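PDB 4XRF: transcriptional regulator, MarR family from Bacillus cereus, which probably binds DNA as a winged helix-turn-helix transcription factor of the MarR family. Local coordinates for residues 30-42 with 64-77. Residues are numbered along the deposited sequence; the frame is centred on the assembly and turned at random.
Sequences GLTPPQFYILKIL and ITVMIDRLIDQELV. With PO4 (phosphate ion), chain C; SO4 (sulfate ion), chain K.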
loop_
_atom_site.group_PDB
_atom_site.type_symbol
_atom_site.label_atom_id
_atom_site.label_comp_id
_atom_site.label_asym_id
_atom_site.label_seq_id
_atom_site.Cartn_x
_atom_site.Cartn_y
_atom_site.Cartn_z
ATOM N N GLY A 30 -17.787 -2.341 -0.977
ATOM C CA GLY A 30 -17.617 -2.415 0.485
ATOM C C GLY A 30 -16.968 -3.696 1.000
ATOM O O GLY A 30 -17.063 -4.011 2.190
ATOM N N LEU A 31 -16.312 -4.432 0.099
ATOM C CA LEU A 31 -15.671 -5.711 0.425
ATOM C C LEU A 31 -14.247 -5.820 -0.107
ATOM O O LEU A 31 -13.971 -5.387 -1.199
ATOM C CB LEU A 31 -16.499 -6.878 -0.149
ATOM C CG LEU A 31 -17.986 -6.927 0.255
ATOM C CD1 LEU A 31 -18.810 -7.776 -0.716
ATOM C CD2 LEU A 31 -18.159 -7.391 1.707
ATOM N N THR A 32 -13.348 -6.424 0.664
ATOM C CA THR A 32 -12.060 -6.856 0.123
ATOM C C THR A 32 -12.303 -8.151 -0.669
ATOM O O THR A 32 -13.350 -8.795 -0.502
ATOM C CB THR A 32 -11.054 -7.185 1.230
ATOM O OG1 THR A 32 -11.510 -8.347 1.916
ATOM C CG2 THR A 32 -10.939 -6.054 2.233
ATOM N N PRO A 33 -11.356 -8.538 -1.548
ATOM C CA PRO A 33 -11.597 -9.780 -2.286
ATOM C C PRO A 33 -11.831 -11.057 -1.460
ATOM O O PRO A 33 -12.673 -11.859 -1.869
ATOM C CB PRO A 33 -10.367 -9.882 -3.202
ATOM C CG PRO A 33 -10.084 -8.427 -3.509
ATOM C CD PRO A 33 -10.280 -7.735 -2.175
ATOM N N PRO A 34 -11.133 -11.249 -0.310
ATOM C CA PRO A 34 -11.456 -12.451 0.454
ATOM C C PRO A 34 -12.851 -12.411 1.103
ATOM O O PRO A 34 -13.516 -13.466 1.193
ATOM C CB PRO A 34 -10.351 -12.502 1.532
ATOM C CG PRO A 34 -9.200 -11.768 0.892
ATOM C CD PRO A 34 -9.884 -10.631 0.183
ATOM N N GLN A 35 -13.285 -11.226 1.547
ATOM C CA GLN A 35 -14.637 -11.071 2.119
ATOM C C GLN A 35 -15.712 -11.401 1.067
ATOM O O GLN A 35 -16.703 -12.089 1.360
ATOM C CB GLN A 35 -14.869 -9.645 2.636
ATOM C CG GLN A 35 -14.105 -9.266 3.908
ATOM C CD GLN A 35 -14.418 -7.840 4.344
ATOM O OE1 GLN A 35 -14.526 -6.935 3.509
ATOM N NE2 GLN A 35 -14.574 -7.631 5.633
ATOM N N PHE A 36 -15.500 -10.912 -0.151
ATOM C CA PHE A 36 -16.423 -11.155 -1.253
ATOM C C PHE A 36 -16.504 -12.655 -1.540
ATOM O O PHE A 36 -17.596 -13.199 -1.661
ATOM C CB PHE A 36 -16.013 -10.371 -2.517
ATOM C CG PHE A 36 -16.886 -10.639 -3.722
ATOM C CD1 PHE A 36 -18.280 -10.604 -3.632
ATOM C CD2 PHE A 36 -16.313 -10.852 -4.972
ATOM C CE1 PHE A 36 -19.075 -10.835 -4.745
ATOM C CE2 PHE A 36 -17.113 -11.056 -6.102
ATOM C CZ PHE A 36 -18.499 -11.067 -5.978
ATOM N N TYR A 37 -15.349 -13.309 -1.643
ATOM C CA TYR A 37 -15.316 -14.744 -1.908
ATOM C C TYR A 37 -15.976 -15.549 -0.800
ATOM O O TYR A 37 -16.700 -16.495 -1.078
ATOM C CB TYR A 37 -13.904 -15.283 -2.172
ATOM C CG TYR A 37 -14.012 -16.605 -2.878
ATOM C CD1 TYR A 37 -14.439 -16.664 -4.205
ATOM C CD2 TYR A 37 -13.771 -17.784 -2.220
ATOM C CE1 TYR A 37 -14.594 -17.885 -4.852
ATOM C CE2 TYR A 37 -13.912 -18.998 -2.862
ATOM C CZ TYR A 37 -14.326 -19.034 -4.175
ATOM O OH TYR A 37 -14.468 -20.246 -4.811
ATOM N N ILE A 38 -15.741 -15.174 0.450
ATOM C CA ILE A 38 -16.486 -15.777 1.555
ATOM C C ILE A 38 -18.002 -15.711 1.339
ATOM O O ILE A 38 -18.688 -16.734 1.434
ATOM C CB ILE A 38 -16.069 -15.214 2.933
ATOM C CG1 ILE A 38 -14.672 -15.753 3.303
ATOM C CG2 ILE A 38 -17.049 -15.658 4.034
ATOM C CD1 ILE A 38 -13.957 -14.963 4.392
ATOM N N LEU A 39 -18.524 -14.518 1.071
ATOM C CA LEU A 39 -19.951 -14.355 0.814
ATOM C C LEU A 39 -20.446 -15.205 -0.373
ATOM O O LEU A 39 -21.561 -15.738 -0.317
ATOM C CB LEU A 39 -20.316 -12.869 0.581
ATOM C CG LEU A 39 -20.069 -11.889 1.745
ATOM C CD1 LEU A 39 -20.580 -10.502 1.378
ATOM C CD2 LEU A 39 -20.725 -12.363 3.038
ATOM N N LYS A 40 -19.634 -15.324 -1.427
ATOM C CA LYS A 40 -19.992 -16.187 -2.556
ATOM C C LYS A 40 -20.094 -17.655 -2.153
ATOM O O LYS A 40 -21.001 -18.346 -2.607
ATOM C CB LYS A 40 -19.019 -16.064 -3.727
ATOM C CG LYS A 40 -19.066 -14.738 -4.441
ATOM C CD LYS A 40 -18.159 -14.750 -5.672
ATOM C CE LYS A 40 -18.763 -15.517 -6.845
ATOM N NZ LYS A 40 -17.921 -15.342 -8.077
ATOM N N ILE A 41 -19.164 -18.131 -1.320
ATOM C CA ILE A 41 -19.233 -19.510 -0.805
ATOM C C ILE A 41 -20.547 -19.746 -0.046
ATOM O O ILE A 41 -21.233 -20.740 -0.279
ATOM C CB ILE A 41 -18.030 -19.866 0.099
ATOM C CG1 ILE A 41 -16.718 -19.751 -0.691
ATOM C CG2 ILE A 41 -18.194 -21.270 0.691
ATOM C CD1 ILE A 41 -15.478 -19.944 0.163
ATOM N N LEU A 42 -20.893 -18.820 0.843
ATOM C CA LEU A 42 -22.096 -18.930 1.676
ATOM C C LEU A 42 -23.373 -18.765 0.859
ATOM O O LEU A 42 -24.405 -19.334 1.208
ATOM C CB LEU A 42 -22.064 -17.902 2.813
ATOM C CG LEU A 42 -20.904 -18.080 3.790
ATOM C CD1 LEU A 42 -20.808 -16.879 4.709
ATOM C CD2 LEU A 42 -21.063 -19.359 4.588
ATOM N N ILE A 64 -9.663 -17.124 9.513
ATOM C CA ILE A 64 -11.056 -16.981 9.096
ATOM C C ILE A 64 -11.876 -16.284 10.190
ATOM O O ILE A 64 -12.789 -15.504 9.887
ATOM C CB ILE A 64 -11.664 -18.333 8.647
ATOM C CG1 ILE A 64 -12.498 -18.169 7.381
ATOM C CG2 ILE A 64 -12.540 -18.934 9.711
ATOM C CD1 ILE A 64 -11.701 -17.909 6.125
ATOM N N THR A 65 -11.499 -16.519 11.449
ATOM C CA THR A 65 -12.149 -15.899 12.609
ATOM C C THR A 65 -12.136 -14.375 12.494
ATOM O O THR A 65 -13.176 -13.741 12.642
ATOM C CB THR A 65 -11.531 -16.363 13.943
ATOM O OG1 THR A 65 -11.825 -17.746 14.129
ATOM C CG2 THR A 65 -12.117 -15.595 15.143
ATOM N N VAL A 66 -10.973 -13.797 12.204
ATOM C CA VAL A 66 -10.865 -12.339 12.016
ATOM C C VAL A 66 -11.736 -11.855 10.855
ATOM O O VAL A 66 -12.442 -10.849 10.986
ATOM C CB VAL A 66 -9.394 -11.864 11.865
ATOM C CG1 VAL A 66 -9.304 -10.335 11.807
ATOM C CG2 VAL A 66 -8.558 -12.373 13.036
ATOM N N MET A 67 -11.697 -12.575 9.732
ATOM C CA MET A 67 -12.491 -12.211 8.549
ATOM C C MET A 67 -13.969 -12.174 8.893
ATOM O O MET A 67 -14.682 -11.201 8.605
ATOM C CB MET A 67 -12.241 -13.189 7.389
ATOM C CG MET A 67 -11.126 -12.755 6.448
ATOM S SD MET A 67 -10.546 -14.002 5.251
ATOM C CE MET A 67 -9.198 -14.753 6.161
ATOM N N ILE A 68 -14.421 -13.243 9.526
ATOM C CA ILE A 68 -15.803 -13.351 9.945
ATOM C C ILE A 68 -16.211 -12.272 10.962
ATOM O O ILE A 68 -17.294 -11.693 10.827
ATOM C CB ILE A 68 -16.116 -14.779 10.453
ATOM C CG1 ILE A 68 -16.069 -15.749 9.258
ATOM C CG2 ILE A 68 -17.459 -14.808 11.164
ATOM C CD1 ILE A 68 -15.751 -17.168 9.681
ATOM N N ASP A 69 -15.354 -11.986 11.947
ATOM C CA ASP A 69 -15.596 -10.846 12.846
ATOM C C ASP A 69 -15.874 -9.549 12.052
ATOM O O ASP A 69 -16.749 -8.779 12.416
ATOM C CB ASP A 69 -14.403 -10.583 13.764
ATOM C CG ASP A 69 -14.233 -11.621 14.829
ATOM O OD1 ASP A 69 -15.185 -12.402 15.092
ATOM O OD2 ASP A 69 -13.126 -11.652 15.426
ATOM N N ARG A 70 -15.130 -9.312 10.973
ATOM C CA ARG A 70 -15.335 -8.084 10.171
ATOM C C ARG A 70 -16.656 -8.105 9.389
ATOM O O ARG A 70 -17.322 -7.072 9.263
ATOM C CB ARG A 70 -14.145 -7.793 9.234
ATOM C CG ARG A 70 -12.788 -7.672 9.922
ATOM C CD ARG A 70 -12.638 -6.409 10.758
ATOM N NE ARG A 70 -13.273 -6.481 12.079
ATOM C CZ ARG A 70 -12.746 -7.063 13.163
ATOM N NH1 ARG A 70 -11.554 -7.654 13.109
ATOM N NH2 ARG A 70 -13.415 -7.068 14.314
ATOM N N LEU A 71 -17.029 -9.276 8.875
ATOM C CA LEU A 71 -18.294 -9.458 8.154
ATOM C C LEU A 71 -19.496 -9.343 9.100
ATOM O O LEU A 71 -20.576 -8.934 8.671
ATOM C CB LEU A 71 -18.318 -10.816 7.437
ATOM C CG LEU A 71 -18.024 -11.017 5.935
ATOM C CD1 LEU A 71 -17.659 -9.755 5.165
ATOM C CD2 LEU A 71 -17.041 -12.147 5.687
ATOM N N ILE A 72 -19.295 -9.715 10.366
ATOM C CA ILE A 72 -20.282 -9.504 11.447
ATOM C C ILE A 72 -20.455 -8.001 11.740
ATOM O O ILE A 72 -21.582 -7.512 11.767
ATOM C CB ILE A 72 -19.928 -10.323 12.721
ATOM C CG1 ILE A 72 -20.089 -11.819 12.443
ATOM C CG2 ILE A 72 -20.784 -9.915 13.936
ATOM C CD1 ILE A 72 -19.556 -12.716 13.556
ATOM N N ASP A 73 -19.353 -7.260 11.894
ATOM C CA ASP A 73 -19.414 -5.778 11.988
ATOM C C ASP A 73 -20.258 -5.143 10.862
ATOM O O ASP A 73 -21.063 -4.247 11.129
ATOM C CB ASP A 73 -18.017 -5.135 11.966
ATOM C CG ASP A 73 -17.148 -5.535 13.143
ATOM O OD1 ASP A 73 -17.684 -5.868 14.232
ATOM O OD2 ASP A 73 -15.904 -5.543 12.977
ATOM N N GLN A 74 -20.067 -5.600 9.616
ATOM C CA GLN A 74 -20.871 -5.096 8.481
ATOM C C GLN A 74 -22.262 -5.739 8.442
ATOM O O GLN A 74 -23.077 -5.377 7.596
ATOM C CB GLN A 74 -20.169 -5.326 7.127
ATOM C CG GLN A 74 -18.866 -4.580 6.905
ATOM C CD GLN A 74 -18.567 -4.383 5.426
ATOM O OE1 GLN A 74 -19.420 -3.907 4.663
ATOM N NE2 GLN A 74 -17.353 -4.732 5.013
ATOM N N GLU A 75 -22.507 -6.714 9.320
ATOM C CA GLU A 75 -23.824 -7.359 9.475
ATOM C C GLU A 75 -24.176 -8.225 8.266
ATOM O O GLU A 75 -25.351 -8.376 7.913
ATOM C CB GLU A 75 -24.920 -6.302 9.713
ATOM C CG GLU A 75 -25.037 -5.841 11.159
ATOM C CD GLU A 75 -25.780 -4.524 11.301
ATOM O OE1 GLU A 75 -26.472 -4.099 10.346
ATOM O OE2 GLU A 75 -25.671 -3.898 12.376
ATOM N N LEU A 76 -23.158 -8.778 7.621
ATOM C CA LEU A 76 -23.377 -9.496 6.372
ATOM C C LEU A 76 -23.531 -11.003 6.584
ATOM O O LEU A 76 -24.097 -11.694 5.740
ATOM C CB LEU A 76 -22.275 -9.179 5.350
ATOM C CG LEU A 76 -22.097 -7.699 4.965
ATOM C CD1 LEU A 76 -20.912 -7.514 4.016
ATOM C CD2 LEU A 76 -23.374 -7.127 4.348
ATOM N N VAL A 77 -22.988 -11.499 7.690
ATOM C CA VAL A 77 -23.145 -12.904 8.079
ATOM C C VAL A 77 -23.538 -12.981 9.548
ATOM O O VAL A 77 -23.378 -12.001 10.277
ATOM C CB VAL A 77 -21.846 -13.734 7.867
ATOM C CG1 VAL A 77 -21.370 -13.673 6.414
ATOM C CG2 VAL A 77 -20.738 -13.300 8.821
HETATM P P PO4 C . -15.092 -17.819 -9.003
HETATM O O1 PO4 C . -15.991 -18.187 -7.851
HETATM O O2 PO4 C . -13.658 -17.824 -8.548
HETATM O O3 PO4 C . -15.310 -18.818 -10.127
HETATM O O4 PO4 C . -15.452 -16.429 -9.465
HETATM S S SO4 K . -15.390 -23.382 -3.561
HETATM O O1 SO4 K . -14.694 -24.631 -3.136
HETATM O O2 SO4 K . -16.600 -23.201 -2.716
HETATM O O3 SO4 K . -15.829 -23.489 -4.975
HETATM O O4 SO4 K . -14.428 -22.260 -3.364
#
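Ile38 carries CG1 beside its backbone N (chi1 -72°), which sends CD1 out to Met67. The Met67 chain bends at its last torsion (chi3 -92°), and its SD meets Ile38 CD1 at 3.6 Å. Pro34 CB packs on the same sulfur. One turn further along helix 61-73, Leu71 spreads its two methyls. Leu71 CD2 lies 3.9 Å from Ile38 CG2. Leu71 CD1 rests against the aliphatic part of Gln35, 3.8 Å from Gln35 CB. The axes of segments 33-42 and 64-73 cross at -82° and come within 10.6 Å. Within the winged helix-turn-helix fold of the MarR family, helix 61-73 is probably the DNA recognition helix, and helix 33-45 packs against its inner side. Past the recognition helix, Glu75, with positive phi, completes a Schellman motif. Leu76 CD1 then reaches Leu31 CD2 at 3.6 Å, and Val77 CG1 touches both Leu39 CD2 and Leu42 CD1. Gln74 NE2 donates to Gly30 O at 2.9 Å, nearly in line with the carbonyl and in the plane of its own amide. Arg100 holds Gln74 OE1. Gln35 OE1 takes Thr32 N in a capping box, and Gln35 NE2 donates to Gln27 O of the second subunit, which also accepts from Gln74 NE2.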